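Local coordinates for flagellar motor switch protein FliG (Helicobacter pylori 26695, PDB 5WUJ) that forms part of a switch complex, proposed to sit at the basal-body base, that contacts motor components setting rotation direction, and is required for flagellum synthesis and motility, at residues I18-I21 against Q22-E25; E30-R33 against H34-I37; L86-T90 against L91-E95; K97-M100 against D101-K105. All blocks are in the same frame, centred on the assembly; numbering follows the deposited sequence.

All four contacts are local and lie in series within the all-helical N-terminal domain of FliG; none nests in or crosses another. Interaction 1 closes the last turn of helix 12-23 at a glycine, and interaction 2 closes the turn that ends helix 25-32. The two touch through Leu20 CD2 and Ile31 CG1, 4.2 Å apart. Beyond the centre of the chain, interaction 3 closes the bend between helices 79-91 and 93-104, and interaction 4 continues on the latter helix. Here Leu87 CD1 meets Val99 CG1 at 3.5 Å. The centres of interactions 1 and 3 are about 28 Å apart, on opposite sides of the chain's centre, and the two do not touch.

Interaction 1 of 4, residues I18-I21 against Q22-E25; sequences ILLI and QVGE
Leu19 and Leu20 both meet Val23, each through its CD2 methyl and each at a different branch of the valine. Leu19 CD2 lies 4.1 Å from Val23 CG1, and Leu20 CD2 is likewise 4.1 Å from Val23 CG2; in both pairs the side chains meet at a slant. The valine can serve both leucines because its first torsion (chi1 -62°) directs CG1 beside the backbone N and wedges CG2 between N and the carbonyl carbon. That wedged methyl is packed tightly, with Val23 CG2 only 3.2 Å from Leu20 O. Ile18 and Gln22, by contrast, extend together in one direction. Their alignment carries Gln22 CG past Ile18 O at 3.5 Å. The backbone below is ordinary helix: Gln22 N donates to Ile18 O at 3.2 Å, with an N-H...O angle of 155°, and Val23 N reaches Leu19 O at 3.1 Å. The last such bond, Gly24 N to Leu20 O, is 3.2 Å long. Gly24 then leaves the helix with a positive phi of 97° and stands at the N-cap of helix 25-32, a glycine-terminated junction between consecutive helices. Its carbonyl oxygen accepts a hydrogen bond from Thr28 OG1. Apolar side chains on the chain of another protein, probably FliF, the MS-ring protein on which this domain docks, pack on Leu19, Leu20 and Val23. Within the chain, Leu19 packs on Leu62 and Phe65 of helix 55-71, while Leu20 rests on Ile43 and Ile21 on Ile47 of helix 37-50.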
ATOM      1  N   ILE B  18      -0.305   2.130  -8.632  1.00 17.18           N
ATOM      2  CA  ILE B  18      -0.957   3.081  -7.734  1.00 18.07           C
ATOM      3  C   ILE B  18      -0.125   3.271  -6.467  1.00 18.18           C
ATOM      4  O   ILE B  18       0.046   4.397  -5.981  1.00 24.85           O
ATOM      5  CB  ILE B  18      -2.401   2.635  -7.426  1.00 19.65           C
ATOM      6  CG1 ILE B  18      -3.323   3.029  -8.587  1.00 27.42           C
ATOM      7  CG2 ILE B  18      -2.913   3.273  -6.148  1.00 18.14           C
ATOM      8  CD1 ILE B  18      -4.530   2.122  -8.744  1.00 19.42           C
ATOM      9  N   LEU B  19       0.426   2.185  -5.918  1.00 21.65           N
ATOM     10  CA  LEU B  19       1.355   2.352  -4.799  1.00 16.58           C
ATOM     11  C   LEU B  19       2.537   3.229  -5.208  1.00 23.07           C
ATOM     12  O   LEU B  19       2.903   4.167  -4.488  1.00 20.92           O
ATOM     13  CB  LEU B  19       1.832   0.984  -4.293  1.00 16.42           C
ATOM     14  CG  LEU B  19       2.809   0.913  -3.111  1.00 28.17           C
ATOM     15  CD1 LEU B  19       2.703  -0.449  -2.501  1.00 29.91           C
ATOM     16  CD2 LEU B  19       4.257   1.154  -3.524  1.00 26.52           C
ATOM     17  N   LEU B  20       3.138   2.951  -6.380  1.00 20.12           N
ATOM     18  CA  LEU B  20       4.329   3.700  -6.783  1.00 20.24           C
ATOM     19  C   LEU B  20       4.026   5.181  -6.985  1.00 22.41           C
ATOM     20  O   LEU B  20       4.793   6.047  -6.544  1.00 22.63           O
ATOM     21  CB  LEU B  20       4.932   3.097  -8.047  1.00 18.01           C
ATOM     22  CG  LEU B  20       5.571   1.744  -7.741  1.00 23.47           C
ATOM     23  CD1 LEU B  20       5.976   1.020  -9.020  1.00 24.91           C
ATOM     24  CD2 LEU B  20       6.779   1.926  -6.805  1.00 18.09           C
ATOM     25  N   ILE B  21       2.910   5.490  -7.638  1.00 20.67           N
ATOM     26  CA  ILE B  21       2.497   6.882  -7.795  1.00 18.69           C
ATOM     27  C   ILE B  21       2.497   7.591  -6.443  1.00 29.22           C
ATOM     28  O   ILE B  21       2.991   8.715  -6.310  1.00 26.96           O
ATOM     29  CB  ILE B  21       1.108   6.954  -8.462  1.00 26.71           C
ATOM     30  CG1 ILE B  21       1.146   6.505  -9.930  1.00 27.85           C
ATOM     31  CG2 ILE B  21       0.497   8.341  -8.290  1.00 28.52           C
ATOM     32  CD1 ILE B  21      -0.251   6.209 -10.533  1.00 20.77           C
ATOM     33  N   GLN B  22       1.952   6.947  -5.416  1.00 23.35           N
ATOM     34  CA  GLN B  22       1.839   7.622  -4.129  1.00 27.02           C
ATOM     35  C   GLN B  22       3.183   7.756  -3.410  1.00 24.60           C
ATOM     36  O   GLN B  22       3.344   8.671  -2.600  1.00 23.59           O
ATOM     37  CB  GLN B  22       0.843   6.891  -3.244  1.00 20.75           C
ATOM     38  CG  GLN B  22      -0.587   6.953  -3.735  1.00 22.19           C
ATOM     39  CD  GLN B  22      -1.449   5.962  -2.994  1.00 23.33           C
ATOM     40  OE1 GLN B  22      -1.492   4.768  -3.325  1.00 23.00           O
ATOM     41  NE2 GLN B  22      -2.089   6.430  -1.948  1.00 22.27           N
ATOM     42  N   VAL B  23       4.158   6.867  -3.667  1.00 22.32           N
ATOM     43  CA  VAL B  23       5.444   7.040  -2.983  1.00 27.86           C
ATOM     44  C   VAL B  23       6.326   8.081  -3.657  1.00 23.68           C
ATOM     45  O   VAL B  23       7.290   8.556  -3.045  1.00 26.99           O
ATOM     46  CB  VAL B  23       6.231   5.720  -2.816  1.00 31.39           C
ATOM     47  CG1 VAL B  23       5.443   4.723  -1.952  1.00 30.56           C
ATOM     48  CG2 VAL B  23       6.617   5.106  -4.154  1.00 20.59           C
ATOM     49  N   GLY B  24       6.010   8.492  -4.878  1.00 26.28           N
ATOM     50  CA  GLY B  24       6.739   9.563  -5.526  1.00 23.44           C
ATOM     51  C   GLY B  24       7.815   9.048  -6.477  1.00 30.56           C
ATOM     52  O   GLY B  24       8.207   7.874  -6.466  1.00 22.09           O
ATOM     53  N   GLU B  25       8.310   9.977  -7.302  1.00 28.95           N
ATOM     54  CA  GLU B  25       9.205   9.617  -8.398  1.00 29.95           C
ATOM     55  C   GLU B  25      10.535   9.062  -7.900  1.00 33.76           C
ATOM     56  O   GLU B  25      11.049   8.087  -8.462  1.00 30.29           O
ATOM     57  CB  GLU B  25       9.455  10.825  -9.300  1.00 27.38           C
ATOM     58  CG  GLU B  25      10.407  10.483 -10.452  1.00 46.86           C
ATOM     59  CD  GLU B  25      10.346  11.467 -11.605  1.00 48.55           C
ATOM     60  OE1 GLU B  25       9.255  12.011 -11.887  1.00 50.12           O
ATOM     61  OE2 GLU B  25      11.395  11.683 -12.240  1.00 51.86           O
TER

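Interaction 2 of 4, residues E30-R33 against H34-I37; sequences EILR and HLDI
His34 reaches back to the carbonyl of Glu30 through its ring nitrogen. In this hydrogen bond His34 ND1 donates to Glu30 O over 3.0 Å, the N-H...O angle being 161°. The acceptor sits at the ring edge, 6° out of the imidazole plane, and the donor approaches almost head-on to the carbonyl. With CG placed beside the backbone N (chi1 -70°), the ring is brought over the preceding turn. This bond also supplies a donor, from a side chain, to a carbonyl near the helix end. Two backbone bonds follow: His34 N to Ile31 O at 2.9 Å and Leu35 N to Leu32 O at 3.1 Å. In both, the donor stands above the carbonyl plane instead of on a lone pair. They mark the loss of regular helix, and the second one closes a type I beta turn from Leu32 to Leu35, by which the chain leaves helix 25-32 and passes to helix 37-50 of this FliG N-terminal domain. Apolar contacts converge on one methyl. Leu35 CD1 lies 4.2 Å from Ile31 CG2 and 4.3 Å from Leu32 CD2, so the leucine bridges two residues of the helix. Leu35 also packs on Ile40 and Ile43 of helix 37-50, and Leu32 touches Ile43 as well. Among charged groups, Glu30 OE1 makes a weak, long ion pair with a basic side chain on the chain of another protein. Asp36 occupies the N-cap of helix 37-50: its side chain caps a backbone N there, OD2 bonds Ser39 OG, and OD2 also forms a salt bridge with a basic side chain on that other protein's chain.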
ATOM      1  N   GLU B  30      13.816   4.096  -7.786  1.00 28.82           N
ATOM      2  CA  GLU B  30      14.660   3.099  -7.128  1.00 37.12           C
ATOM      3  C   GLU B  30      14.138   1.684  -7.355  1.00 36.71           C
ATOM      4  O   GLU B  30      14.933   0.744  -7.496  1.00 35.69           O
ATOM      5  CB  GLU B  30      14.771   3.385  -5.631  1.00 38.25           C
ATOM      6  CG  GLU B  30      15.064   4.835  -5.310  1.00 61.78           C
ATOM      7  CD  GLU B  30      16.220   5.008  -4.358  1.00 82.19           C
ATOM      8  OE1 GLU B  30      16.404   6.138  -3.855  1.00 89.61           O
ATOM      9  OE2 GLU B  30      16.942   4.017  -4.113  1.00 89.08           O
ATOM     10  N   ILE B  31      12.808   1.505  -7.383  1.00 25.16           N
ATOM     11  CA  ILE B  31      12.243   0.184  -7.655  1.00 20.94           C
ATOM     12  C   ILE B  31      12.463  -0.191  -9.115  1.00 26.35           C
ATOM     13  O   ILE B  31      12.924  -1.299  -9.427  1.00 25.29           O
ATOM     14  CB  ILE B  31      10.745   0.141  -7.311  1.00 29.42           C
ATOM     15  CG1 ILE B  31      10.493   0.272  -5.802  1.00 28.00           C
ATOM     16  CG2 ILE B  31      10.158  -1.178  -7.785  1.00 19.07           C
ATOM     17  CD1 ILE B  31      11.397  -0.561  -4.946  1.00 24.74           C
ATOM     18  N   LEU B  32      12.138   0.737 -10.028  1.00 20.98           N
ATOM     19  CA  LEU B  32      12.209   0.438 -11.458  1.00 22.10           C
ATOM     20  C   LEU B  32      13.613   0.024 -11.879  1.00 31.75           C
ATOM     21  O   LEU B  32      13.765  -0.843 -12.748  1.00 33.77           O
ATOM     22  CB  LEU B  32      11.765   1.639 -12.288  1.00 24.48           C
ATOM     23  CG  LEU B  32      10.349   2.187 -12.125  1.00 31.41           C
ATOM     24  CD1 LEU B  32      10.114   3.316 -13.126  1.00 32.17           C
ATOM     25  CD2 LEU B  32       9.280   1.114 -12.285  1.00 24.72           C
ATOM     26  N   ARG B  33      14.648   0.605 -11.262  1.00 26.61           N
ATOM     27  CA  ARG B  33      16.023   0.267 -11.618  1.00 33.19           C
ATOM     28  C   ARG B  33      16.399  -1.166 -11.252  1.00 34.60           C
ATOM     29  O   ARG B  33      17.452  -1.636 -11.689  1.00 33.54           O
ATOM     30  CB  ARG B  33      17.001   1.264 -10.963  1.00 38.69           C
ATOM     31  CG  ARG B  33      16.947   2.684 -11.571  1.00 43.10           C
ATOM     32  CD  ARG B  33      18.114   3.591 -11.151  1.00 37.69           C
ATOM     33  NE  ARG B  33      18.009   4.044  -9.765  1.00 36.86           N
ATOM     34  CZ  ARG B  33      17.333   5.123  -9.366  1.00 37.02           C
ATOM     35  NH1 ARG B  33      16.680   5.878 -10.245  1.00 31.24           N
ATOM     36  NH2 ARG B  33      17.301   5.443  -8.076  1.00 30.73           N
ATOM     37  N   HIS B  34      15.580  -1.869 -10.466  1.00 36.53           N
ATOM     38  CA  HIS B  34      15.825  -3.264 -10.133  1.00 37.86           C
ATOM     39  C   HIS B  34      14.864  -4.220 -10.828  1.00 43.31           C
ATOM     40  O   HIS B  34      14.935  -5.430 -10.583  1.00 40.96           O
ATOM     41  CB  HIS B  34      15.754  -3.469  -8.613  1.00 34.30           C
ATOM     42  CG  HIS B  34      16.898  -2.851  -7.874  1.00 36.25           C
ATOM     43  ND1 HIS B  34      16.846  -1.575  -7.351  1.00 36.72           N
ATOM     44  CD2 HIS B  34      18.136  -3.319  -7.590  1.00 38.53           C
ATOM     45  CE1 HIS B  34      17.997  -1.290  -6.772  1.00 35.79           C
ATOM     46  NE2 HIS B  34      18.798  -2.334  -6.898  1.00 38.25           N
ATOM     47  N   LEU B  35      13.976  -3.720 -11.684  1.00 26.67           N
ATOM     48  CA  LEU B  35      13.066  -4.566 -12.438  1.00 34.65           C
ATOM     49  C   LEU B  35      13.620  -4.841 -13.832  1.00 38.47           C
ATOM     50  O   LEU B  35      14.467  -4.107 -14.348  1.00 47.36           O
ATOM     51  CB  LEU B  35      11.680  -3.925 -12.550  1.00 25.83           C
ATOM     52  CG  LEU B  35      10.869  -3.920 -11.250  1.00 32.59           C
ATOM     53  CD1 LEU B  35       9.589  -3.115 -11.430  1.00 25.89           C
ATOM     54  CD2 LEU B  35      10.567  -5.344 -10.786  1.00 24.74           C
ATOM     55  N   ASP B  36      13.120  -5.916 -14.436  1.00 35.24           N
ATOM     56  CA  ASP B  36      13.398  -6.263 -15.824  1.00 35.54           C
ATOM     57  C   ASP B  36      12.599  -5.341 -16.747  1.00 35.19           C
ATOM     58  O   ASP B  36      11.640  -4.687 -16.325  1.00 32.76           O
ATOM     59  CB  ASP B  36      13.030  -7.723 -16.083  1.00 38.31           C
ATOM     60  CG  ASP B  36      11.540  -7.977 -15.863  1.00 52.20           C
ATOM     61  OD1 ASP B  36      10.782  -8.032 -16.853  1.00 53.37           O
ATOM     62  OD2 ASP B  36      11.116  -8.061 -14.687  1.00 48.25           O
ATOM     63  N   ILE B  37      12.984  -5.313 -18.030  1.00 28.96           N
ATOM     64  CA  ILE B  37      12.394  -4.350 -18.966  1.00 33.80           C
ATOM     65  C   ILE B  37      10.905  -4.608 -19.149  1.00 31.43           C
ATOM     66  O   ILE B  37      10.097  -3.671 -19.184  1.00 32.86           O
ATOM     67  CB  ILE B  37      13.130  -4.377 -20.317  1.00 44.30           C
ATOM     68  CG1 ILE B  37      14.521  -3.764 -20.177  1.00 47.31           C
ATOM     69  CG2 ILE B  37      12.322  -3.628 -21.378  1.00 41.27           C
ATOM     70  CD1 ILE B  37      15.546  -4.399 -21.086  1.00 57.15           C
TER

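Interaction 3 of 4, residues L86-T90 against L91-E95; sequences LLTRT and LGSEE
Beside the touching pair Leu87 and Leu91, the guanidinium of Arg89 is a flat group with one face turned to its own helix: Leu86 CA stands 4.0 Å above the plane, displaced from the centre of the group. Across the contact, Leu87 and Leu91 lie alongside one another and extend in one direction, with Leu87 CD2 and Leu91 CD1 3.8 Å apart. The match follows the one-turn spacing, since Leu91 N donates to Leu87 O in a short bond of 2.6 Å (N-H...O angle 156°). A longer and weak bond, 3.0 Å from Gly92 N to Thr88 O, is the last of the turn. Thr90 tucks its hydroxyl between the backbone N and the carbonyl carbon (chi1 48°), from where OG1 donates to Leu86 O at 2.8 Å. As Thr90 N also reaches Leu86 O, at 3.0 Å, that carbonyl is gripped by two donors. Gly92 leaves the helix with a positive phi of 84° and takes the N-cap of the next one. Past it, Ser93 OG comes to 4.0 Å from Thr88 CG2, while Thr88 OG1 bonds Arg84 O behind. The bend thus joins helix 79-91 to helix 93-104, where Leu87 packs on Ala96 and Met100, and Thr88 on Ala96.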
ATOM      1  N   LEU B  86      -7.019  -3.671  11.211  1.00 24.79           N
ATOM      2  CA  LEU B  86      -7.538  -5.027  11.368  1.00 26.72           C
ATOM      3  C   LEU B  86      -8.866  -5.037  12.129  1.00 28.86           C
ATOM      4  O   LEU B  86      -9.841  -5.668  11.698  1.00 27.48           O
ATOM      5  CB  LEU B  86      -6.507  -5.882  12.095  1.00 27.14           C
ATOM      6  CG  LEU B  86      -6.928  -7.308  12.446  1.00 39.16           C
ATOM      7  CD1 LEU B  86      -7.175  -8.108  11.171  1.00 31.48           C
ATOM      8  CD2 LEU B  86      -5.863  -7.986  13.305  1.00 42.84           C
ATOM      9  N   LEU B  87      -8.909  -4.369  13.288  1.00 29.64           N
ATOM     10  CA  LEU B  87     -10.113  -4.404  14.119  1.00 28.66           C
ATOM     11  C   LEU B  87     -11.274  -3.689  13.443  1.00 31.87           C
ATOM     12  O   LEU B  87     -12.429  -4.113  13.573  1.00 30.50           O
ATOM     13  CB  LEU B  87      -9.823  -3.786  15.481  1.00 28.17           C
ATOM     14  CG  LEU B  87      -8.808  -4.611  16.267  1.00 35.39           C
ATOM     15  CD1 LEU B  87      -8.082  -3.775  17.313  1.00 32.13           C
ATOM     16  CD2 LEU B  87      -9.479  -5.823  16.904  1.00 34.32           C
ATOM     17  N   THR B  88     -10.986  -2.628  12.696  1.00 23.78           N
ATOM     18  CA  THR B  88     -12.038  -1.957  11.947  1.00 36.95           C
ATOM     19  C   THR B  88     -12.616  -2.870  10.871  1.00 34.94           C
ATOM     20  O   THR B  88     -13.830  -2.888  10.643  1.00 35.46           O
ATOM     21  CB  THR B  88     -11.484  -0.666  11.342  1.00 35.78           C
ATOM     22  OG1 THR B  88     -11.053   0.195  12.404  1.00 34.37           O
ATOM     23  CG2 THR B  88     -12.533   0.038  10.507  1.00 36.43           C
ATOM     24  N   ARG B  89     -11.767  -3.640  10.197  1.00 36.86           N
ATOM     25  CA  ARG B  89     -12.288  -4.566   9.197  1.00 38.26           C
ATOM     26  C   ARG B  89     -13.108  -5.673   9.846  1.00 38.49           C
ATOM     27  O   ARG B  89     -14.142  -6.084   9.309  1.00 38.84           O
ATOM     28  CB  ARG B  89     -11.147  -5.165   8.380  1.00 34.30           C
ATOM     29  CG  ARG B  89     -10.596  -4.230   7.326  1.00 37.57           C
ATOM     30  CD  ARG B  89      -9.819  -5.000   6.270  1.00 40.65           C
ATOM     31  NE  ARG B  89      -8.649  -5.666   6.833  1.00 41.94           N
ATOM     32  CZ  ARG B  89      -7.459  -5.088   6.992  1.00 39.79           C
ATOM     33  NH1 ARG B  89      -7.274  -3.824   6.625  1.00 36.14           N
ATOM     34  NH2 ARG B  89      -6.455  -5.778   7.517  1.00 35.81           N
ATOM     35  N   THR B  90     -12.678  -6.154  11.012  1.00 29.44           N
ATOM     36  CA  THR B  90     -13.314  -7.322  11.596  1.00 33.46           C
ATOM     37  C   THR B  90     -14.462  -6.965  12.531  1.00 40.49           C
ATOM     38  O   THR B  90     -15.454  -7.698  12.580  1.00 41.56           O
ATOM     39  CB  THR B  90     -12.266  -8.168  12.323  1.00 33.35           C
ATOM     40  OG1 THR B  90     -11.471  -7.334  13.169  1.00 33.81           O
ATOM     41  CG2 THR B  90     -11.351  -8.833  11.297  1.00 35.27           C
ATOM     42  N   LEU B  91     -14.370  -5.851  13.256  1.00 31.66           N
ATOM     43  CA  LEU B  91     -15.389  -5.493  14.228  1.00 36.61           C
ATOM     44  C   LEU B  91     -16.233  -4.293  13.823  1.00 42.56           C
ATOM     45  O   LEU B  91     -17.275  -4.055  14.443  1.00 40.45           O
ATOM     46  CB  LEU B  91     -14.736  -5.205  15.587  1.00 35.58           C
ATOM     47  CG  LEU B  91     -13.830  -6.304  16.146  1.00 36.69           C
ATOM     48  CD1 LEU B  91     -13.210  -5.854  17.463  1.00 33.92           C
ATOM     49  CD2 LEU B  91     -14.589  -7.618  16.330  1.00 34.60           C
ATOM     50  N   GLY B  92     -15.830  -3.542  12.806  1.00 50.30           N
ATOM     51  CA  GLY B  92     -16.462  -2.272  12.522  1.00 51.94           C
ATOM     52  C   GLY B  92     -15.881  -1.148  13.364  1.00 56.32           C
ATOM     53  O   GLY B  92     -15.226  -1.367  14.384  1.00 55.14           O
ATOM     54  N   SER B  93     -16.163   0.085  12.928  1.00 57.46           N
ATOM     55  CA  SER B  93     -15.468   1.257  13.464  1.00 57.15           C
ATOM     56  C   SER B  93     -15.652   1.406  14.971  1.00 55.44           C
ATOM     57  O   SER B  93     -14.697   1.724  15.692  1.00 53.56           O
ATOM     58  CB  SER B  93     -15.954   2.521  12.757  1.00 64.45           C
ATOM     59  OG  SER B  93     -15.168   2.803  11.616  1.00 67.66           O
ATOM     60  N   GLU B  94     -16.866   1.186  15.470  1.00 51.20           N
ATOM     61  CA  GLU B  94     -17.173   1.633  16.822  1.00 67.20           C
ATOM     62  C   GLU B  94     -16.784   0.625  17.893  1.00 59.54           C
ATOM     63  O   GLU B  94     -16.358   1.032  18.981  1.00 62.85           O
ATOM     64  CB  GLU B  94     -18.659   1.997  16.939  1.00 82.17           C
ATOM     65  CG  GLU B  94     -18.930   3.496  16.738  1.00 99.34           C
ATOM     66  CD  GLU B  94     -18.324   4.043  15.448  1.00108.00           C
ATOM     67  OE1 GLU B  94     -18.855   3.735  14.358  1.00111.18           O
ATOM     68  OE2 GLU B  94     -17.311   4.774  15.524  1.00109.35           O
ATOM     69  N   GLU B  95     -16.905  -0.674  17.628  1.00 56.13           N
ATOM     70  CA  GLU B  95     -16.362  -1.633  18.584  1.00 59.81           C
ATOM     71  C   GLU B  95     -14.840  -1.719  18.499  1.00 51.72           C
ATOM     72  O   GLU B  95     -14.180  -1.987  19.510  1.00 48.94           O
ATOM     73  CB  GLU B  95     -16.988  -3.012  18.380  1.00 65.94           C
ATOM     74  CG  GLU B  95     -18.384  -3.150  18.999  1.00 85.47           C
ATOM     75  CD  GLU B  95     -18.432  -2.702  20.457  1.00101.75           C
ATOM     76  OE1 GLU B  95     -17.998  -3.478  21.339  1.00105.25           O
ATOM     77  OE2 GLU B  95     -18.915  -1.579  20.720  1.00107.41           O
TER

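Interaction 4 of 4, residues K97-M100 against D101-K105; sequences KKVM and DKLTK
Lys97 bends toward Asp101, one turn further along the helix. From CB its chain sets out with CG opposite the backbone N (chi1 162°), and CG approaches Asp101 OD2 at 3.9 Å. A bend at chi2 then turns the chain so that CE lies 3.5 Å from Asp101 OD1. A second bend, at chi4, sets the tip: NZ ends 3.7 Å from the same oxygen, Asp101 OD1, a long salt bridge between two exposed residues. The backbone beneath is firmer: Asp101 N donates to Lys97 O at 2.8 Å with an N-H...O angle of 164°. Near the C terminus Met100 O is doubly held, by Thr104 N at 2.9 Å and by Thr104 OG1 at 2.8 Å, the hydroxyl coming from above the carbonyl plane. On the side facing helix 79-91, Met100 SD meets Leu103 CD2 at 4.2 Å; Leu103 packs on Ala83 and Val99 on Leu91 of that helix. Charged and apolar contacts on different sides mark an amphipathic alpha-helix, with an i to i+4 lysine-aspartate pair outward and the methionine inward, here in the last helix of the FliG N-terminal domain construct.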
ATOM      1  N   LYS B  97     -12.877   0.813  18.134  1.00 43.92           N
ATOM      2  CA  LYS B  97     -12.331   1.902  18.936  1.00 48.28           C
ATOM      3  C   LYS B  97     -12.291   1.529  20.418  1.00 49.07           C
ATOM      4  O   LYS B  97     -11.339   1.871  21.127  1.00 47.77           O
ATOM      5  CB  LYS B  97     -13.122   3.193  18.702  1.00 51.28           C
ATOM      6  CG  LYS B  97     -12.903   4.227  19.781  1.00 60.96           C
ATOM      7  CD  LYS B  97     -12.261   5.493  19.234  1.00 72.82           C
ATOM      8  CE  LYS B  97     -11.518   6.259  20.325  1.00 76.76           C
ATOM      9  NZ  LYS B  97     -10.259   6.894  19.830  1.00 78.27           N
ATOM     10  N   LYS B  98     -13.298   0.802  20.904  1.00 49.14           N
ATOM     11  CA  LYS B  98     -13.256   0.410  22.311  1.00 51.04           C
ATOM     12  C   LYS B  98     -12.148  -0.603  22.559  1.00 48.01           C
ATOM     13  O   LYS B  98     -11.463  -0.541  23.589  1.00 48.90           O
ATOM     14  CB  LYS B  98     -14.625  -0.109  22.780  1.00 55.93           C
ATOM     15  CG  LYS B  98     -15.774   0.790  22.324  1.00 63.45           C
ATOM     16  CD  LYS B  98     -17.156   0.181  22.518  1.00 64.61           C
ATOM     17  CE  LYS B  98     -17.313  -0.519  23.847  1.00 63.43           C
ATOM     18  NZ  LYS B  98     -18.725  -0.423  24.308  1.00 70.74           N
ATOM     19  N   VAL B  99     -11.930  -1.527  21.615  1.00 44.70           N
ATOM     20  CA  VAL B  99     -10.742  -2.377  21.687  1.00 42.06           C
ATOM     21  C   VAL B  99      -9.477  -1.526  21.614  1.00 43.25           C
ATOM     22  O   VAL B  99      -8.552  -1.686  22.421  1.00 41.34           O
ATOM     23  CB  VAL B  99     -10.758  -3.443  20.582  1.00 41.75           C
ATOM     24  CG1 VAL B  99      -9.413  -4.179  20.539  1.00 36.68           C
ATOM     25  CG2 VAL B  99     -11.907  -4.427  20.826  1.00 43.25           C
ATOM     26  N   MET B 100      -9.440  -0.583  20.668  1.00 40.57           N
ATOM     27  CA  MET B 100      -8.233   0.215  20.478  1.00 39.95           C
ATOM     28  C   MET B 100      -7.862   0.990  21.738  1.00 42.74           C
ATOM     29  O   MET B 100      -6.686   1.039  22.118  1.00 42.34           O
ATOM     30  CB  MET B 100      -8.400   1.163  19.292  1.00 39.67           C
ATOM     31  CG  MET B 100      -8.303   0.433  17.968  1.00 37.34           C
ATOM     32  SD  MET B 100      -6.698  -0.361  17.750  1.00 33.74           S
ATOM     33  CE  MET B 100      -5.621   1.049  18.056  1.00 35.55           C
ATOM     34  N   ASP B 101      -8.850   1.582  22.413  1.00 45.89           N
ATOM     35  CA  ASP B 101      -8.562   2.278  23.664  1.00 51.06           C
ATOM     36  C   ASP B 101      -7.961   1.326  24.696  1.00 54.81           C
ATOM     37  O   ASP B 101      -6.967   1.660  25.350  1.00 49.11           O
ATOM     38  CB  ASP B 101      -9.823   2.950  24.209  1.00 52.96           C
ATOM     39  CG  ASP B 101     -10.276   4.119  23.351  1.00 59.48           C
ATOM     40  OD1 ASP B 101      -9.422   4.762  22.697  1.00 59.05           O
ATOM     41  OD2 ASP B 101     -11.487   4.409  23.358  1.00 61.89           O
ATOM     42  N   LYS B 102      -8.533   0.127  24.840  1.00 54.10           N
ATOM     43  CA  LYS B 102      -7.933  -0.843  25.752  1.00 54.32           C
ATOM     44  C   LYS B 102      -6.578  -1.317  25.242  1.00 54.01           C
ATOM     45  O   LYS B 102      -5.699  -1.644  26.046  1.00 61.25           O
ATOM     46  CB  LYS B 102      -8.871  -2.036  25.978  1.00 55.69           C
ATOM     47  CG  LYS B 102     -10.005  -1.754  26.949  1.00 61.44           C
ATOM     48  CD  LYS B 102     -10.118  -2.837  28.016  1.00 65.99           C
ATOM     49  CE  LYS B 102     -11.249  -2.529  28.994  1.00 68.52           C
ATOM     50  NZ  LYS B 102     -11.175  -3.299  30.275  1.00 76.03           N
ATOM     51  N   LEU B 103      -6.381  -1.323  23.922  1.00 55.52           N
ATOM     52  CA  LEU B 103      -5.130  -1.817  23.350  1.00 58.61           C
ATOM     53  C   LEU B 103      -3.980  -0.844  23.586  1.00 65.52           C
ATOM     54  O   LEU B 103      -2.837  -1.270  23.799  1.00 68.29           O
ATOM     55  CB  LEU B 103      -5.311  -2.078  21.853  1.00 40.65           C
ATOM     56  CG  LEU B 103      -4.370  -3.048  21.149  1.00 40.45           C
ATOM     57  CD1 LEU B 103      -4.044  -4.238  22.022  1.00 48.21           C
ATOM     58  CD2 LEU B 103      -5.022  -3.523  19.871  1.00 37.61           C
ATOM     59  N   THR B 104      -4.254   0.465  23.526  1.00 56.06           N
ATOM     60  CA  THR B 104      -3.203   1.457  23.752  1.00 57.85           C
ATOM     61  C   THR B 104      -2.749   1.469  25.211  1.00 61.93           C
ATOM     62  O   THR B 104      -1.558   1.643  25.489  1.00 65.69           O
ATOM     63  CB  THR B 104      -3.681   2.845  23.314  1.00 56.55           C
ATOM     64  OG1 THR B 104      -4.410   2.735  22.083  1.00 52.75           O
ATOM     65  CG2 THR B 104      -2.506   3.786  23.123  1.00 47.57           C
ATOM     66  N   LYS B 105      -3.680   1.285  26.153  1.00 66.33           N
ATOM     67  CA  LYS B 105      -3.355   1.097  27.578  1.00 65.56           C
ATOM     68  C   LYS B 105      -2.763  -0.292  27.844  1.00 72.31           C
ATOM     69  O   LYS B 105      -1.595  -0.565  27.543  1.00 75.83           O
ATOM     70  CB  LYS B 105      -4.601   1.288  28.456  1.00 65.62           C
ATOM     71  CG  LYS B 105      -5.037   2.731  28.655  1.00 71.60           C
ATOM     72  CD  LYS B 105      -5.915   2.873  29.891  1.00 77.33           C
ATOM     73  CE  LYS B 105      -5.119   2.649  31.179  1.00 79.59           C
ATOM     74  NZ  LYS B 105      -5.984   2.502  32.395  1.00 72.41           N
TER